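Local coordinates for protein F420-dependent methylenetetrahydromethanopterin dehydrogenase (Methanopyrus kandleri, PDB 1QV9) that catalyses the reversible, coenzyme F420-dependent reduction of methenyl-tetrahydromethanopterin to methylene-tetrahydromethanopterin in methanogenesis from carbon dioxide, at residues T2-G12 / D32-K43; L57-I68 / M86-A94. One frame throughout, in Å; residues are numbered along the deposited sequence.

Contact 1. Residues T2-G12 / D32-K43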
loop_
_atom_site.group_PDB
_atom_site.type_symbol
_atom_site.label_atom_id
_atom_site.label_comp_id
_atom_site.label_asym_id
_atom_site.label_seq_id
_atom_site.Cartn_x
_atom_site.Cartn_y
_atom_site.Cartn_z
ATOM N N THR A 2 13.796 29.599 -37.087
ATOM C CA THR A 2 15.000 29.957 -36.280
ATOM C C THR A 2 15.195 28.933 -35.158
ATOM O O THR A 2 14.244 28.561 -34.464
ATOM C CB THR A 2 14.870 31.354 -35.664
ATOM O OG1 THR A 2 14.529 32.292 -36.693
ATOM C CG2 THR A 2 16.195 31.778 -35.023
ATOM N N VAL A 3 16.440 28.496 -35.005
ATOM C CA VAL A 3 16.835 27.487 -34.028
ATOM C C VAL A 3 17.622 28.100 -32.872
ATOM O O VAL A 3 18.645 28.737 -33.093
ATOM C CB VAL A 3 17.715 26.418 -34.722
ATOM C CG1 VAL A 3 18.265 25.423 -33.701
ATOM C CG2 VAL A 3 16.910 25.696 -35.796
ATOM N N ALA A 4 17.134 27.904 -31.648
ATOM C CA ALA A 4 17.792 28.392 -30.447
ATOM C C ALA A 4 18.888 27.380 -30.070
ATOM O O ALA A 4 18.696 26.164 -30.188
ATOM C CB ALA A 4 16.786 28.499 -29.319
ATOM N N LYS A 5 20.017 27.888 -29.603
ATOM C CA LYS A 5 21.139 27.023 -29.228
ATOM C C LYS A 5 21.552 27.300 -27.796
ATOM O O LYS A 5 21.531 28.442 -27.353
ATOM C CB LYS A 5 22.325 27.269 -30.157
ATOM C CG LYS A 5 22.080 26.713 -31.560
ATOM C CD LYS A 5 23.242 26.973 -32.508
ATOM C CE LYS A 5 23.333 28.438 -32.893
ATOM N NZ LYS A 5 24.420 28.655 -33.899
ATOM N N ALA A 6 21.901 26.246 -27.061
ATOM C CA ALA A 6 22.347 26.435 -25.686
ATOM C C ALA A 6 23.334 25.333 -25.298
ATOM O O ALA A 6 23.300 24.240 -25.858
ATOM C CB ALA A 6 21.158 26.403 -24.720
ATOM N N ILE A 7 24.203 25.641 -24.350
ATOM C CA ILE A 7 25.143 24.639 -23.841
ATOM C C ILE A 7 24.778 24.473 -22.378
ATOM O O ILE A 7 24.508 25.455 -21.691
ATOM C CB ILE A 7 26.612 25.111 -23.922
ATOM C CG1 ILE A 7 27.028 25.324 -25.384
ATOM C CG2 ILE A 7 27.560 24.054 -23.254
ATOM C CD1 ILE A 7 28.425 25.916 -25.544
ATOM N N PHE A 8 24.745 23.231 -21.909
ATOM C CA PHE A 8 24.454 22.927 -20.507
ATOM C C PHE A 8 25.728 22.368 -19.901
ATOM O O PHE A 8 26.359 21.508 -20.504
ATOM C CB PHE A 8 23.342 21.879 -20.388
ATOM C CG PHE A 8 21.988 22.407 -20.776
ATOM C CD1 PHE A 8 21.590 22.445 -22.114
ATOM C CD2 PHE A 8 21.107 22.868 -19.789
ATOM C CE1 PHE A 8 20.317 22.931 -22.476
ATOM C CE2 PHE A 8 19.813 23.358 -20.147
ATOM C CZ PHE A 8 19.430 23.382 -21.498
ATOM N N ILE A 9 26.114 22.846 -18.717
ATOM C CA ILE A 9 27.329 22.343 -18.056
ATOM C C ILE A 9 26.875 21.656 -16.781
ATOM O O ILE A 9 26.138 22.251 -15.987
ATOM C CB ILE A 9 28.284 23.498 -17.704
ATOM C CG1 ILE A 9 28.563 24.350 -18.937
ATOM C CG2 ILE A 9 29.575 22.954 -17.098
ATOM C CD1 ILE A 9 29.291 25.687 -18.590
ATOM N N LYS A 10 27.325 20.412 -16.559
ATOM C CA LYS A 10 26.892 19.641 -15.396
ATOM C C LYS A 10 28.092 19.181 -14.580
ATOM O O LYS A 10 28.911 18.380 -15.062
ATOM C CB LYS A 10 26.075 18.388 -15.830
ATOM C CG LYS A 10 24.838 18.710 -16.662
ATOM C CD LYS A 10 23.977 17.483 -16.958
ATOM C CE LYS A 10 22.793 17.889 -17.855
ATOM N NZ LYS A 10 21.745 16.834 -17.918
ATOM N N CYS A 11 28.205 19.703 -13.356
ATOM C CA CYS A 11 29.279 19.334 -12.432
ATOM C C CYS A 11 28.641 19.012 -11.095
ATOM O O CYS A 11 27.949 19.870 -10.503
ATOM C CB CYS A 11 30.279 20.478 -12.281
ATOM S SG CYS A 11 31.131 20.938 -13.808
ATOM N N GLY A 12 28.878 17.806 -10.572
ATOM C CA GLY A 12 28.219 17.413 -9.343
ATOM C C GLY A 12 26.834 16.939 -9.760
ATOM O O GLY A 12 26.534 16.952 -10.955
ATOM N N ASP A 32 13.248 23.366 -33.384
ATOM C CA ASP A 32 13.729 24.711 -33.080
ATOM C C ASP A 32 14.810 24.881 -32.028
ATOM O O ASP A 32 15.075 26.002 -31.621
ATOM C CB ASP A 32 12.558 25.595 -32.670
ATOM C CG ASP A 32 11.898 25.114 -31.383
ATOM O OD1 ASP A 32 11.388 25.960 -30.626
ATOM O OD2 ASP A 32 11.886 23.884 -31.157
ATOM N N VAL A 33 15.424 23.787 -31.582
ATOM C CA VAL A 33 16.497 23.873 -30.594
ATOM C C VAL A 33 17.641 22.924 -30.937
ATOM O O VAL A 33 17.447 21.933 -31.627
ATOM C CB VAL A 33 15.995 23.489 -29.159
ATOM C CG1 VAL A 33 14.926 24.452 -28.707
ATOM C CG2 VAL A 33 15.470 22.034 -29.151
ATOM N N GLU A 34 18.815 23.235 -30.416
ATOM C CA GLU A 34 20.002 22.405 -30.577
ATOM C C GLU A 34 20.800 22.652 -29.316
ATOM O O GLU A 34 21.044 23.805 -28.961
ATOM C CB GLU A 34 20.817 22.836 -31.800
ATOM C CG GLU A 34 22.035 21.957 -32.004
ATOM C CD GLU A 34 22.738 22.164 -33.342
ATOM O OE1 GLU A 34 23.663 21.377 -33.629
ATOM O OE2 GLU A 34 22.376 23.091 -34.099
ATOM N N PHE A 35 21.186 21.575 -28.632
ATOM C CA PHE A 35 21.947 21.717 -27.394
ATOM C C PHE A 35 23.226 20.896 -27.407
ATOM O O PHE A 35 23.363 19.910 -28.133
ATOM C CB PHE A 35 21.126 21.188 -26.197
ATOM C CG PHE A 35 19.753 21.800 -26.044
ATOM C CD1 PHE A 35 18.671 21.023 -25.683
ATOM C CD2 PHE A 35 19.567 23.163 -26.186
ATOM C CE1 PHE A 35 17.398 21.605 -25.462
ATOM C CE2 PHE A 35 18.298 23.747 -25.968
ATOM C CZ PHE A 35 17.223 22.955 -25.608
ATOM N N ARG A 36 24.167 21.334 -26.595
ATOM C CA ARG A 36 25.404 20.615 -26.340
ATOM C C ARG A 36 25.440 20.502 -24.816
ATOM O O ARG A 36 25.044 21.430 -24.116
ATOM C CB ARG A 36 26.635 21.374 -26.821
ATOM C CG ARG A 36 26.731 21.528 -28.352
ATOM C CD ARG A 36 26.853 20.146 -29.040
ATOM N NE ARG A 36 26.942 20.344 -30.487
ATOM C CZ ARG A 36 25.905 20.385 -31.305
ATOM N NH1 ARG A 36 26.127 20.592 -32.596
ATOM N NH2 ARG A 36 24.668 20.191 -30.848
ATOM N N VAL A 37 25.863 19.355 -24.301
ATOM C CA VAL A 37 25.951 19.134 -22.854
ATOM C C VAL A 37 27.372 18.698 -22.532
ATOM O O VAL A 37 27.914 17.821 -23.207
ATOM C CB VAL A 37 24.935 18.055 -22.399
ATOM C CG1 VAL A 37 25.006 17.866 -20.865
ATOM C CG2 VAL A 37 23.553 18.461 -22.813
ATOM N N VAL A 38 27.997 19.290 -21.510
ATOM C CA VAL A 38 29.375 18.919 -21.179
ATOM C C VAL A 38 29.547 18.959 -19.671
ATOM O O VAL A 38 28.799 19.648 -18.987
ATOM C CB VAL A 38 30.407 19.873 -21.815
ATOM C CG1 VAL A 38 30.268 19.834 -23.324
ATOM C CG2 VAL A 38 30.225 21.317 -21.274
ATOM N N GLY A 39 30.515 18.216 -19.129
ATOM C CA GLY A 39 30.674 18.252 -17.697
ATOM C C GLY A 39 31.773 17.320 -17.257
ATOM O O GLY A 39 32.426 16.679 -18.091
ATOM N N THR A 40 31.969 17.276 -15.950
ATOM C CA THR A 40 33.000 16.441 -15.332
ATOM C C THR A 40 32.372 15.412 -14.390
ATOM O O THR A 40 32.955 15.045 -13.366
ATOM C CB THR A 40 33.990 17.305 -14.513
ATOM O OG1 THR A 40 33.254 18.131 -13.613
ATOM C CG2 THR A 40 34.833 18.178 -15.431
ATOM N N SER A 41 31.167 14.968 -14.724
ATOM C CA SER A 41 30.449 14.000 -13.927
ATOM C C SER A 41 30.221 14.538 -12.507
ATOM O O SER A 41 29.926 15.741 -12.348
ATOM C CB SER A 41 31.219 12.647 -13.943
ATOM O OG SER A 41 30.416 11.630 -13.366
ATOM N N VAL A 42 30.392 13.721 -11.475
ATOM C CA VAL A 42 30.119 14.149 -10.102
ATOM C C VAL A 42 31.151 15.091 -9.483
ATOM O O VAL A 42 30.894 15.708 -8.436
ATOM C CB VAL A 42 30.039 12.924 -9.176
ATOM C CG1 VAL A 42 28.989 11.904 -9.673
ATOM C CG2 VAL A 42 31.386 12.272 -9.165
ATOM N N LYS A 43 32.312 15.227 -10.110
ATOM C CA LYS A 43 33.335 16.089 -9.525
ATOM C C LYS A 43 32.997 17.545 -9.748
ATOM O O LYS A 43 32.639 17.964 -10.855
ATOM C CB LYS A 43 34.715 15.727 -10.062
ATOM C CG LYS A 43 35.180 14.341 -9.556
ATOM C CD LYS A 43 36.671 14.108 -9.807
ATOM C CE LYS A 43 37.118 12.695 -9.381
ATOM N NZ LYS A 43 36.682 12.334 -8.000
HETATM O O HOH W 1 28.876 15.726 -16.238
HETATM O O HOH W 2 26.898 15.400 -13.530
#

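Contact 2. Residues L57-I68 / M86-A94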
loop_
_atom_site.group_PDB
_atom_site.type_symbol
_atom_site.label_atom_id
_atom_site.label_comp_id
_atom_site.label_asym_id
_atom_site.label_seq_id
_atom_site.Cartn_x
_atom_site.Cartn_y
_atom_site.Cartn_z
ATOM N N LEU A 57 33.181 26.887 -23.137
ATOM C CA LEU A 57 33.529 28.126 -23.838
ATOM C C LEU A 57 34.313 27.879 -25.121
ATOM O O LEU A 57 34.227 28.664 -26.065
ATOM C CB LEU A 57 34.270 29.077 -22.898
ATOM C CG LEU A 57 33.387 29.527 -21.720
ATOM C CD1 LEU A 57 34.229 30.310 -20.740
ATOM C CD2 LEU A 57 32.213 30.371 -22.214
ATOM N N ASP A 58 35.037 26.762 -25.175
ATOM C CA ASP A 58 35.788 26.391 -26.357
ATOM C C ASP A 58 34.761 25.989 -27.420
ATOM O O ASP A 58 34.823 26.429 -28.571
ATOM C CB ASP A 58 36.719 25.222 -26.015
ATOM C CG ASP A 58 37.406 24.670 -27.231
ATOM O OD1 ASP A 58 38.132 25.448 -27.886
ATOM O OD2 ASP A 58 37.215 23.469 -27.540
ATOM N N ILE A 59 33.785 25.179 -27.025
ATOM C CA ILE A 59 32.730 24.740 -27.932
ATOM C C ILE A 59 31.901 25.939 -28.411
ATOM O O ILE A 59 31.501 26.013 -29.584
ATOM C CB ILE A 59 31.828 23.711 -27.214
ATOM C CG1 ILE A 59 32.603 22.392 -27.077
ATOM C CG2 ILE A 59 30.545 23.465 -27.967
ATOM C CD1 ILE A 59 32.095 21.529 -25.901
ATOM N N ALA A 60 31.654 26.871 -27.498
ATOM C CA ALA A 60 30.845 28.058 -27.787
ATOM C C ALA A 60 31.344 28.895 -28.967
ATOM O O ALA A 60 30.542 29.501 -29.673
ATOM C CB ALA A 60 30.740 28.920 -26.518
ATOM N N GLU A 61 32.654 28.926 -29.196
ATOM C CA GLU A 61 33.195 29.722 -30.304
ATOM C C GLU A 61 32.590 29.345 -31.655
ATOM O O GLU A 61 32.224 30.223 -32.446
ATOM C CB GLU A 61 34.718 29.585 -30.378
ATOM C CG GLU A 61 35.345 30.542 -31.393
ATOM C CD GLU A 61 36.832 30.306 -31.606
ATOM O OE1 GLU A 61 37.465 31.136 -32.307
ATOM O OE2 GLU A 61 37.369 29.295 -31.090
ATOM N N ASP A 62 32.476 28.050 -31.927
ATOM C CA ASP A 62 31.898 27.609 -33.188
ATOM C C ASP A 62 30.402 27.345 -33.087
ATOM O O ASP A 62 29.663 27.473 -34.072
ATOM C CB ASP A 62 32.595 26.331 -33.674
ATOM C CG ASP A 62 32.047 25.838 -35.002
ATOM O OD1 ASP A 62 31.306 24.826 -35.009
ATOM O OD2 ASP A 62 32.352 26.464 -36.047
ATOM N N PHE A 63 29.943 26.962 -31.899
ATOM C CA PHE A 63 28.531 26.644 -31.730
ATOM C C PHE A 63 27.657 27.885 -31.608
ATOM O O PHE A 63 26.516 27.847 -32.024
ATOM C CB PHE A 63 28.355 25.727 -30.507
ATOM C CG PHE A 63 26.963 25.168 -30.333
ATOM C CD1 PHE A 63 26.346 24.392 -31.323
ATOM C CD2 PHE A 63 26.269 25.386 -29.135
ATOM C CE1 PHE A 63 25.089 23.856 -31.128
ATOM C CE2 PHE A 63 25.017 24.851 -28.938
ATOM C CZ PHE A 63 24.412 24.082 -29.927
ATOM N N GLU A 64 28.212 28.963 -31.059
ATOM C CA GLU A 64 27.496 30.233 -30.904
ATOM C C GLU A 64 26.159 30.088 -30.156
ATOM O O GLU A 64 25.074 30.366 -30.700
ATOM C CB GLU A 64 27.254 30.874 -32.284
ATOM C CG GLU A 64 28.516 30.962 -33.120
ATOM C CD GLU A 64 28.342 31.759 -34.408
ATOM O OE1 GLU A 64 27.289 31.624 -35.066
ATOM O OE2 GLU A 64 29.278 32.511 -34.762
ATOM N N PRO A 65 26.214 29.618 -28.900
ATOM C CA PRO A 65 24.990 29.460 -28.114
ATOM C C PRO A 65 24.328 30.802 -27.780
ATOM O O PRO A 65 25.006 31.824 -27.655
ATOM C CB PRO A 65 25.482 28.778 -26.844
ATOM C CG PRO A 65 26.857 29.297 -26.678
ATOM C CD PRO A 65 27.406 29.292 -28.099
ATOM N N ASP A 66 23.000 30.766 -27.645
ATOM C CA ASP A 66 22.235 31.948 -27.255
ATOM C C ASP A 66 22.338 32.108 -25.735
ATOM O O ASP A 66 22.284 33.202 -25.211
ATOM C CB ASP A 66 20.808 31.763 -27.728
ATOM C CG ASP A 66 20.731 31.689 -29.230
ATOM O OD1 ASP A 66 20.146 30.722 -29.768
ATOM O OD2 ASP A 66 21.279 32.618 -29.885
ATOM N N PHE A 67 22.490 30.995 -25.022
ATOM C CA PHE A 67 22.671 31.070 -23.576
ATOM C C PHE A 67 23.368 29.795 -23.105
ATOM O O PHE A 67 23.428 28.805 -23.849
ATOM C CB PHE A 67 21.337 31.288 -22.811
ATOM C CG PHE A 67 20.288 30.208 -23.014
ATOM C CD1 PHE A 67 20.169 29.146 -22.126
ATOM C CD2 PHE A 67 19.375 30.288 -24.052
ATOM C CE1 PHE A 67 19.174 28.201 -22.252
ATOM C CE2 PHE A 67 18.357 29.335 -24.199
ATOM C CZ PHE A 67 18.248 28.274 -23.289
ATOM N N ILE A 68 23.953 29.875 -21.913
ATOM C CA ILE A 68 24.670 28.753 -21.283
ATOM C C ILE A 68 24.069 28.527 -19.902
ATOM O O ILE A 68 23.728 29.485 -19.212
ATOM C CB ILE A 68 26.151 29.073 -21.161
ATOM C CG1 ILE A 68 26.724 29.235 -22.569
ATOM C CG2 ILE A 68 26.896 27.936 -20.430
ATOM C CD1 ILE A 68 28.184 29.613 -22.652
HETATM N N MSE A 86 33.678 32.710 -14.216
HETATM C CA MSE A 86 33.967 32.523 -15.627
HETATM C C MSE A 86 32.797 32.863 -16.536
HETATM O O MSE A 86 32.983 33.506 -17.560
HETATM C CB MSE A 86 34.445 31.085 -15.861
HETATM C CG MSE A 86 35.632 30.711 -14.963
HETATM SE SE MSE A 86 36.126 28.838 -15.079
HETATM C CE MSE A 86 36.712 28.775 -16.960
ATOM N N LEU A 87 31.592 32.425 -16.177
ATOM C CA LEU A 87 30.427 32.712 -16.992
ATOM C C LEU A 87 30.056 34.184 -16.935
ATOM O O LEU A 87 29.625 34.755 -17.943
ATOM C CB LEU A 87 29.240 31.834 -16.555
ATOM C CG LEU A 87 29.505 30.355 -16.885
ATOM C CD1 LEU A 87 28.408 29.491 -16.263
ATOM C CD2 LEU A 87 29.579 30.142 -18.405
ATOM N N ALA A 88 30.242 34.784 -15.769
ATOM C CA ALA A 88 29.930 36.203 -15.592
ATOM C C ALA A 88 30.876 37.039 -16.457
ATOM O O ALA A 88 30.488 38.107 -16.950
ATOM C CB ALA A 88 30.084 36.592 -14.136
ATOM N N ASP A 89 32.099 36.540 -16.656
ATOM C CA ASP A 89 33.149 37.209 -17.457
ATOM C C ASP A 89 32.991 37.010 -18.951
ATOM O O ASP A 89 33.725 37.619 -19.743
ATOM C CB ASP A 89 34.509 36.641 -17.090
ATOM C CG ASP A 89 35.406 37.638 -16.446
ATOM O OD1 ASP A 89 35.275 37.843 -15.216
ATOM O OD2 ASP A 89 36.246 38.219 -17.179
ATOM N N SER A 90 32.074 36.145 -19.359
ATOM C CA SER A 90 31.884 35.885 -20.781
ATOM C C SER A 90 30.766 36.739 -21.357
ATOM O O SER A 90 30.024 37.393 -20.605
ATOM C CB SER A 90 31.539 34.405 -21.038
ATOM O OG SER A 90 30.180 34.128 -20.735
ATOM N N GLU A 91 30.641 36.697 -22.677
ATOM C CA GLU A 91 29.613 37.431 -23.421
ATOM C C GLU A 91 28.283 36.661 -23.494
ATOM O O GLU A 91 27.275 37.183 -23.985
ATOM C CB GLU A 91 30.081 37.666 -24.868
ATOM C CG GLU A 91 30.212 36.357 -25.661
ATOM C CD GLU A 91 30.323 36.543 -27.172
ATOM O OE1 GLU A 91 29.275 36.600 -27.863
ATOM O OE2 GLU A 91 31.462 36.628 -27.671
ATOM N N TYR A 92 28.280 35.412 -23.028
ATOM C CA TYR A 92 27.088 34.589 -23.130
ATOM C C TYR A 92 26.125 34.658 -21.958
ATOM O O TYR A 92 26.530 34.400 -20.838
ATOM C CB TYR A 92 27.485 33.103 -23.284
ATOM C CG TYR A 92 28.404 32.876 -24.420
ATOM C CD1 TYR A 92 27.921 32.870 -25.721
ATOM C CD2 TYR A 92 29.759 32.708 -24.197
ATOM C CE1 TYR A 92 28.790 32.703 -26.803
ATOM C CE2 TYR A 92 30.632 32.536 -25.256
ATOM C CZ TYR A 92 30.133 32.538 -26.547
ATOM O OH TYR A 92 30.995 32.361 -27.615
ATOM N N PRO A 93 24.837 35.006 -22.208
ATOM C CA PRO A 93 23.830 35.077 -21.127
ATOM C C PRO A 93 23.862 33.712 -20.455
ATOM O O PRO A 93 23.890 32.686 -21.146
ATOM C CB PRO A 93 22.531 35.307 -21.878
ATOM C CG PRO A 93 22.991 36.157 -23.055
ATOM C CD PRO A 93 24.242 35.385 -23.504
ATOM N N ALA A 94 23.862 33.699 -19.127
ATOM C CA ALA A 94 23.969 32.429 -18.395
ATOM C C ALA A 94 23.007 32.332 -17.218
ATOM O O ALA A 94 22.648 33.347 -16.595
ATOM C CB ALA A 94 25.415 32.263 -17.899
#

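Contact 1. Residues T2-G12 / D32-K43
The rings of F8 and F35 meet in a T-shaped (edge-to-face) stack: CE1 of F8 stands over one face of F35, 3.8 Å from F35 CG and offset toward the rim, with the ring planes at 83°. At the edge of the F8 ring lie F35 CD2 and the carbonyl O of R36; the F35 ring has the backbone N of A6 at its edge, while A6 CB reaches F35 CD2 at 3.9 Å, obliquely. F8 CG lies anti to its carbonyl carbon (chi1 -71°), which swings the ring back along the strand, over the position of F35 rather than of its register partner V37. An alanine in place of F35 would remove the face on which F8 CE1 rests and is likely to deprive the F8 edge and the A6 methyl of this packing surface. Further along the same side, CE of the extended K10 chain lies against V37 CG1 at 3.7 Å, and its NZ forms a salt bridge with D21. On the other side, occupied by K5, E34, I7, R36, I9 and V38, the guanidinium of R36 turns back along its own strand: NH1 bridges to E34 OE1 at 2.8 Å, and NH2 bonds to F35 O from 60° above the carbonyl plane. Strands 4-10 and 33-39 run parallel, joined by alternating bonds such as F8 N to R36 O at 2.9 Å. Beyond them G12 N donates to S41 O at 2.9 Å, and a water links K10 O to S41 N. At G39 a CB placed on this backbone would come 2.0 Å from K10 O, a clash. The chemistry implies an apolar side built round F8 and F35, and another side where the buried R36 probably has its charge balanced by E34.

Contact 2. Residues L57-I68 / M86-A94
Y92 crosses from the loop after helix 78-88 into the angle between helix 46-63 and strand 67-71. Its CB meets I68 CD1 at 3.6 Å, and the same methyl stays close to CG and CD2 as the ring begins. P65 CG lies 3.8 Å from CD1 and P65 O near the plane at the edge, while CE1 touches CG and CD of the proline. CD2 meets L57 CD2 at 3.9 Å, and CE2 meets A60 CB. At the tip, CZ and OH both meet the A60 methyl, OH at 3.6 Å. With CG anti to the carbonyl carbon (chi1 -55°), the ring is directed at the helix, while E91 CG lies over the centre of one face, with I68 CD1, P65 CG and A60 CB all on the opposite side of the ring plane. S90 OG accepts from Y92 N, an ST turn, and itself donates to L87 O at 2.9 Å, linking the tyrosine backbone to L87. I68 CG2 reaches L87 CD2, and I68 N donates to P93 O at 2.9 Å (N-H...O 158°). The I68-A94 bridge is parallel, as expected where a beta-alpha-beta crossover (strand 67-71, helix 78-88, strand 94-99) delivers its second strand beside the first.

Overall arrangement
Contacts 1 and 2 follow each other in the chain, helix 46-63 leading from strand 33-39 to strand 67-71, and their centres are about 11 Å apart. Both reach one parallel sheet, in which strand 4-10 lies between 33-39 and 67-71. They meet directly: K5 O is 2.8 Å from D66 N and K5 NZ is 2.9 Å from F63 O, both probable hydrogen bonds. In contact 1, V37-G39 pair antiparallel with a strand of the second subunit, so the sheet continues across the subunit interface, while I59, on helix 46-63, packs on M55 of that subunit. A magnesium ion lies about 5 Å from the P93 side chain, which does not by itself make P93 a ligand.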